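Local atomic coordinates of glycerophosphodiester phosphodiesterase (Cytophaga hutchinsonii ATCC 33406, PDB entry 3CH0), a protein that belongs to the glycerophosphodiester phosphodiesterase family and is built on a TIM-barrel fold. Residues F117-A129 with V158-F171. Sequence-based numbering, arbitrary orientation.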
loop_
_atom_site.group_PDB
_atom_site.type_symbol
_atom_site.label_atom_id
_atom_site.label_comp_id
_atom_site.label_asym_id
_atom_site.label_seq_id
_atom_site.Cartn_x
_atom_site.Cartn_y
_atom_site.Cartn_z
ATOM N N PHE A 117 -8.099 -5.556 -7.802
ATOM C CA PHE A 117 -8.123 -5.809 -6.388
ATOM C C PHE A 117 -8.758 -7.193 -6.084
ATOM O O PHE A 117 -8.279 -7.975 -5.279
ATOM C CB PHE A 117 -8.924 -4.682 -5.689
ATOM C CG PHE A 117 -9.024 -4.738 -4.176
ATOM C CD1 PHE A 117 -8.041 -5.215 -3.337
ATOM C CD2 PHE A 117 -10.154 -4.180 -3.568
ATOM C CE1 PHE A 117 -8.212 -5.163 -1.949
ATOM C CE2 PHE A 117 -10.302 -4.100 -2.190
ATOM C CZ PHE A 117 -9.351 -4.618 -1.393
ATOM N N ARG A 118 -9.863 -7.484 -6.774
ATOM C CA ARG A 118 -10.538 -8.767 -6.608
ATOM C C ARG A 118 -9.587 -9.945 -6.885
ATOM O O ARG A 118 -9.672 -10.941 -6.189
ATOM C CB ARG A 118 -11.778 -8.841 -7.508
ATOM C CG ARG A 118 -12.659 -10.062 -7.201
ATOM C CD ARG A 118 -13.854 -10.006 -8.113
ATOM N NE ARG A 118 -14.758 -8.942 -7.691
ATOM C CZ ARG A 118 -15.901 -8.635 -8.299
ATOM N NH1 ARG A 118 -16.356 -9.346 -9.348
ATOM N NH2 ARG A 118 -16.614 -7.630 -7.829
ATOM N N GLU A 119 -8.715 -9.853 -7.889
ATOM C CA GLU A 119 -7.798 -10.965 -8.171
ATOM C C GLU A 119 -6.787 -11.105 -7.070
ATOM O O GLU A 119 -6.494 -12.207 -6.609
ATOM C CB GLU A 119 -7.076 -10.793 -9.496
ATOM C CG GLU A 119 -6.171 -11.995 -9.799
ATOM C CD GLU A 119 -5.493 -11.945 -11.146
ATOM O OE1 GLU A 119 -5.609 -10.913 -11.849
ATOM O OE2 GLU A 119 -4.816 -12.961 -11.492
ATOM N N LEU A 120 -6.220 -9.974 -6.650
ATOM C CA LEU A 120 -5.314 -9.976 -5.527
ATOM C C LEU A 120 -5.935 -10.729 -4.346
ATOM O O LEU A 120 -5.347 -11.646 -3.771
ATOM C CB LEU A 120 -4.926 -8.537 -5.142
ATOM C CG LEU A 120 -4.473 -8.338 -3.691
ATOM C CD1 LEU A 120 -3.300 -9.226 -3.285
ATOM C CD2 LEU A 120 -4.126 -6.864 -3.486
ATOM N N ILE A 121 -7.176 -10.374 -3.989
ATOM C CA ILE A 121 -7.855 -11.029 -2.861
ATOM C C ILE A 121 -8.023 -12.559 -3.110
ATOM O O ILE A 121 -7.733 -13.383 -2.218
ATOM C CB ILE A 121 -9.234 -10.423 -2.582
ATOM C CG1 ILE A 121 -9.117 -8.958 -2.143
ATOM C CG2 ILE A 121 -9.951 -11.216 -1.440
ATOM C CD1 ILE A 121 -10.457 -8.161 -2.233
ATOM N N GLU A 122 -8.504 -12.882 -4.306
ATOM C CA GLU A 122 -8.850 -14.279 -4.602
ATOM C C GLU A 122 -7.569 -15.128 -4.664
ATOM O O GLU A 122 -7.605 -16.299 -4.288
ATOM C CB GLU A 122 -9.807 -14.387 -5.810
ATOM C CG GLU A 122 -11.244 -13.839 -5.472
ATOM C CD GLU A 122 -12.192 -13.746 -6.685
ATOM O OE1 GLU A 122 -11.803 -14.232 -7.766
ATOM O OE2 GLU A 122 -13.308 -13.166 -6.561
ATOM N N THR A 123 -6.439 -14.540 -5.072
ATOM C CA THR A 123 -5.141 -15.201 -5.037
ATOM C C THR A 123 -4.668 -15.410 -3.604
ATOM O O THR A 123 -4.254 -16.517 -3.219
ATOM C CB THR A 123 -4.043 -14.389 -5.828
ATOM O OG1 THR A 123 -4.422 -14.298 -7.201
ATOM C CG2 THR A 123 -2.623 -14.997 -5.687
ATOM N N ALA A 124 -4.653 -14.352 -2.806
ATOM C CA ALA A 124 -4.172 -14.403 -1.461
ATOM C C ALA A 124 -5.028 -15.344 -0.597
ATOM O O ALA A 124 -4.491 -16.108 0.193
ATOM C CB ALA A 124 -4.119 -12.989 -0.857
ATOM N N GLU A 125 -6.350 -15.228 -0.714
ATOM C CA GLU A 125 -7.231 -16.057 0.094
ATOM C C GLU A 125 -7.090 -17.532 -0.239
ATOM O O GLU A 125 -7.289 -18.358 0.653
ATOM C CB GLU A 125 -8.683 -15.638 -0.081
ATOM C CG GLU A 125 -8.959 -14.276 0.548
ATOM C CD GLU A 125 -8.715 -14.252 2.042
ATOM O OE1 GLU A 125 -9.465 -14.955 2.780
ATOM O OE2 GLU A 125 -7.772 -13.548 2.544
ATOM N N LYS A 126 -6.840 -17.852 -1.507
ATOM C CA LYS A 126 -6.633 -19.296 -1.861
ATOM C C LYS A 126 -5.387 -19.832 -1.157
ATOM O O LYS A 126 -5.324 -21.026 -0.769
ATOM C CB LYS A 126 -6.468 -19.453 -3.372
ATOM C CG LYS A 126 -6.224 -20.899 -3.823
ATOM N N LEU A 127 -4.372 -18.996 -1.005
ATOM C CA LEU A 127 -3.105 -19.416 -0.438
ATOM C C LEU A 127 -3.087 -19.363 1.072
ATOM O O LEU A 127 -2.351 -20.129 1.691
ATOM C CB LEU A 127 -1.969 -18.574 -0.966
ATOM C CG LEU A 127 -1.667 -18.784 -2.463
ATOM C CD1 LEU A 127 -0.683 -17.721 -3.083
ATOM C CD2 LEU A 127 -1.086 -20.240 -2.628
ATOM N N SER A 128 -3.868 -18.461 1.679
ATOM C CA SER A 128 -3.807 -18.322 3.106
ATOM C C SER A 128 -5.108 -17.772 3.669
ATOM O O SER A 128 -5.714 -16.833 3.133
ATOM C CB SER A 128 -2.668 -17.371 3.451
ATOM O OG SER A 128 -2.711 -16.993 4.812
ATOM N N ALA A 129 -5.527 -18.334 4.785
ATOM C CA ALA A 129 -6.656 -17.771 5.483
ATOM C C ALA A 129 -6.202 -16.814 6.576
ATOM O O ALA A 129 -7.046 -16.214 7.202
ATOM C CB ALA A 129 -7.518 -18.907 6.119
ATOM N N VAL A 158 -14.089 0.201 -3.022
ATOM C CA VAL A 158 -13.089 -0.638 -2.319
ATOM C C VAL A 158 -13.762 -1.520 -1.293
ATOM O O VAL A 158 -13.457 -2.726 -1.198
ATOM C CB VAL A 158 -11.976 0.268 -1.683
ATOM C CG1 VAL A 158 -11.056 -0.469 -0.682
ATOM C CG2 VAL A 158 -11.202 0.915 -2.838
ATOM N N VAL A 159 -14.636 -0.917 -0.480
ATOM C CA VAL A 159 -15.269 -1.627 0.607
ATOM C C VAL A 159 -16.199 -2.758 0.094
ATOM O O VAL A 159 -16.237 -3.823 0.733
ATOM C CB VAL A 159 -15.954 -0.667 1.582
ATOM C CG1 VAL A 159 -16.831 -1.478 2.568
ATOM C CG2 VAL A 159 -14.901 0.186 2.303
ATOM N N ALA A 160 -16.857 -2.541 -1.028
ATOM C CA ALA A 160 -17.691 -3.567 -1.639
ATOM C C ALA A 160 -16.848 -4.835 -1.863
ATOM O O ALA A 160 -17.324 -5.960 -1.626
ATOM C CB ALA A 160 -18.323 -3.101 -2.939
ATOM N N GLU A 161 -15.605 -4.665 -2.285
ATOM C CA GLU A 161 -14.746 -5.814 -2.566
ATOM C C GLU A 161 -14.285 -6.529 -1.292
ATOM O O GLU A 161 -14.167 -7.755 -1.276
ATOM C CB GLU A 161 -13.573 -5.390 -3.460
ATOM C CG GLU A 161 -13.991 -4.859 -4.822
ATOM C CD GLU A 161 -14.865 -5.849 -5.596
ATOM O OE1 GLU A 161 -14.454 -7.019 -5.720
ATOM O OE2 GLU A 161 -15.956 -5.460 -6.062
ATOM N N ILE A 162 -13.993 -5.764 -0.235
ATOM C CA ILE A 162 -13.668 -6.270 1.068
ATOM C C ILE A 162 -14.807 -7.114 1.654
ATOM O O ILE A 162 -14.585 -8.195 2.131
ATOM C CB ILE A 162 -13.268 -5.101 2.064
ATOM C CG1 ILE A 162 -11.961 -4.443 1.568
ATOM C CG2 ILE A 162 -13.135 -5.558 3.526
ATOM C CD1 ILE A 162 -11.677 -3.079 2.208
ATOM N N LYS A 163 -16.010 -6.579 1.599
ATOM C CA LYS A 163 -17.190 -7.259 2.158
ATOM C C LYS A 163 -17.527 -8.517 1.324
ATOM O O LYS A 163 -17.820 -9.566 1.899
ATOM C CB LYS A 163 -18.375 -6.280 2.176
ATOM C CG LYS A 163 -18.223 -5.175 3.221
ATOM C CD LYS A 163 -19.469 -4.249 3.263
ATOM C CE LYS A 163 -19.432 -3.189 4.402
ATOM N NZ LYS A 163 -19.378 -3.726 5.780
ATOM N N LYS A 164 -17.442 -8.417 0.005
ATOM C CA LYS A 164 -17.740 -9.565 -0.899
ATOM C C LYS A 164 -16.859 -10.774 -0.524
ATOM O O LYS A 164 -17.299 -11.934 -0.554
ATOM C CB LYS A 164 -17.557 -9.169 -2.360
ATOM C CG LYS A 164 -17.869 -10.246 -3.395
ATOM C CD LYS A 164 -17.601 -9.803 -4.817
ATOM C CE LYS A 164 -17.767 -10.998 -5.805
ATOM N NZ LYS A 164 -16.870 -12.150 -5.459
ATOM N N ALA A 165 -15.585 -10.505 -0.209
ATOM C CA ALA A 165 -14.581 -11.547 0.097
ATOM C C ALA A 165 -14.541 -11.941 1.549
ATOM O O ALA A 165 -13.732 -12.801 1.948
ATOM C CB ALA A 165 -13.174 -11.059 -0.354
ATOM N N HIS A 166 -15.311 -11.242 2.386
ATOM C CA HIS A 166 -15.330 -11.491 3.791
ATOM C C HIS A 166 -13.967 -11.389 4.452
ATOM O O HIS A 166 -13.618 -12.164 5.336
ATOM C CB HIS A 166 -15.971 -12.880 4.065
ATOM C CG HIS A 166 -17.358 -12.982 3.520
ATOM N ND1 HIS A 166 -18.459 -12.575 4.244
ATOM C CD2 HIS A 166 -17.815 -13.331 2.296
ATOM C CE1 HIS A 166 -19.542 -12.723 3.504
ATOM N NE2 HIS A 166 -19.177 -13.163 2.313
ATOM N N ILE A 167 -13.218 -10.356 4.056
ATOM C CA ILE A 167 -11.894 -10.156 4.620
ATOM C C ILE A 167 -11.771 -8.941 5.587
ATOM O O ILE A 167 -10.691 -8.598 6.034
ATOM C CB ILE A 167 -10.785 -10.052 3.519
ATOM C CG1 ILE A 167 -11.019 -8.829 2.617
ATOM C CG2 ILE A 167 -10.675 -11.369 2.690
ATOM C CD1 ILE A 167 -9.909 -8.604 1.617
ATOM N N THR A 168 -12.903 -8.374 5.981
ATOM C CA THR A 168 -12.931 -7.215 6.867
ATOM C C THR A 168 -12.017 -7.292 8.064
ATOM O O THR A 168 -11.289 -6.343 8.327
ATOM C CB THR A 168 -14.389 -6.980 7.370
ATOM O OG1 THR A 168 -15.200 -6.763 6.221
ATOM C CG2 THR A 168 -14.464 -5.841 8.393
ATOM N N ASP A 169 -12.009 -8.402 8.788
ATOM C CA ASP A 169 -11.265 -8.448 10.033
ATOM C C ASP A 169 -9.766 -8.633 9.839
ATOM O O ASP A 169 -9.033 -8.585 10.803
ATOM C CB ASP A 169 -11.813 -9.507 10.985
ATOM C CG ASP A 169 -13.226 -9.192 11.450
ATOM O OD1 ASP A 169 -13.621 -7.990 11.478
ATOM O OD2 ASP A 169 -13.922 -10.154 11.818
ATOM N N ARG A 170 -9.342 -8.850 8.588
ATOM C CA ARG A 170 -7.919 -8.955 8.245
ATOM C C ARG A 170 -7.457 -7.800 7.332
ATOM O O ARG A 170 -6.420 -7.896 6.717
ATOM C CB ARG A 170 -7.611 -10.319 7.598
ATOM C CG ARG A 170 -7.580 -11.401 8.654
ATOM C CD ARG A 170 -7.311 -12.779 8.116
ATOM N NE ARG A 170 -8.425 -13.283 7.355
ATOM C CZ ARG A 170 -8.438 -13.545 6.050
ATOM N NH1 ARG A 170 -7.376 -13.389 5.263
ATOM N NH2 ARG A 170 -9.544 -14.027 5.497
ATOM N N PHE A 171 -8.264 -6.742 7.278
ATOM C CA PHE A 171 -8.052 -5.641 6.372
ATOM C C PHE A 171 -7.782 -4.352 7.126
ATOM O O PHE A 171 -8.501 -3.990 8.065
ATOM C CB PHE A 171 -9.251 -5.395 5.450
ATOM C CG PHE A 171 -8.828 -4.755 4.159
ATOM C CD1 PHE A 171 -8.668 -3.367 4.085
ATOM C CD2 PHE A 171 -8.505 -5.514 3.040
ATOM C CE1 PHE A 171 -8.157 -2.779 2.884
ATOM C CE2 PHE A 171 -8.052 -4.908 1.891
ATOM C CZ PHE A 171 -7.897 -3.571 1.822
HETATM O O HOH W 1 -14.385 -11.836 -4.199
HETATM O O HOH W 2 -12.153 -15.279 2.148
#
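Two arginine–carboxylate pairs join Arg118 to Glu161 and Arg170 to Glu125, and they show how one kind of salt bridge can be assembled in two ways. Arg118 approaches side-on: Arg118 NE gives a bond of 2.8 Å to Glu161 OE1, and NH2 bonds to OE2 at 2.9 Å on its syn lone pair, with a weaker second bond to OE1. Guanidinium and carboxylate are nearly coplanar, 25° apart, and the CE methylene of Lys164 lies over one guanidinium face. The salt bridge from Lys164 NZ to Glu122 OE2 is long, and a water that accepts from NZ and donates to OE2 bridges it.

Arg170 works end-on instead. Arg170 NH2 reaches Glu125 OE1 at 2.9 Å with an N-H...O angle of 168°, while Arg170 NH1 meets Glu125 OE2 at 2.8 Å. Glu125 is bent at chi2, resting its carboxyl carbon CD on Ile167 CG2. Each of its oxygens has a second partner: Tyr133 OH bonds to OE2, and a water donates to both OE1 and the carbonyl oxygen of Ala165. Arg170 NH1 also bonds to the carbonyl of Ile131, whereas Ala129 O sits over the guanidinium face, too poorly angled for a hydrogen bond.

Between the two salt bridges the filling is apolar: Ile121 CG2 presses on Ala165 CB at a tight 3.4 Å. Deeper, toward strand 39-46, the rings of Phe117 and Phe171 meet rim to rim, neither over the face of the other. The axes of segments 117-127 and 158-164 come within 10.4 Å and run nearly parallel (23°), as expected of successive helices packed around the parallel strands of a TIM barrel, with strand 132-137 between them in the chain and strand 171-175 following.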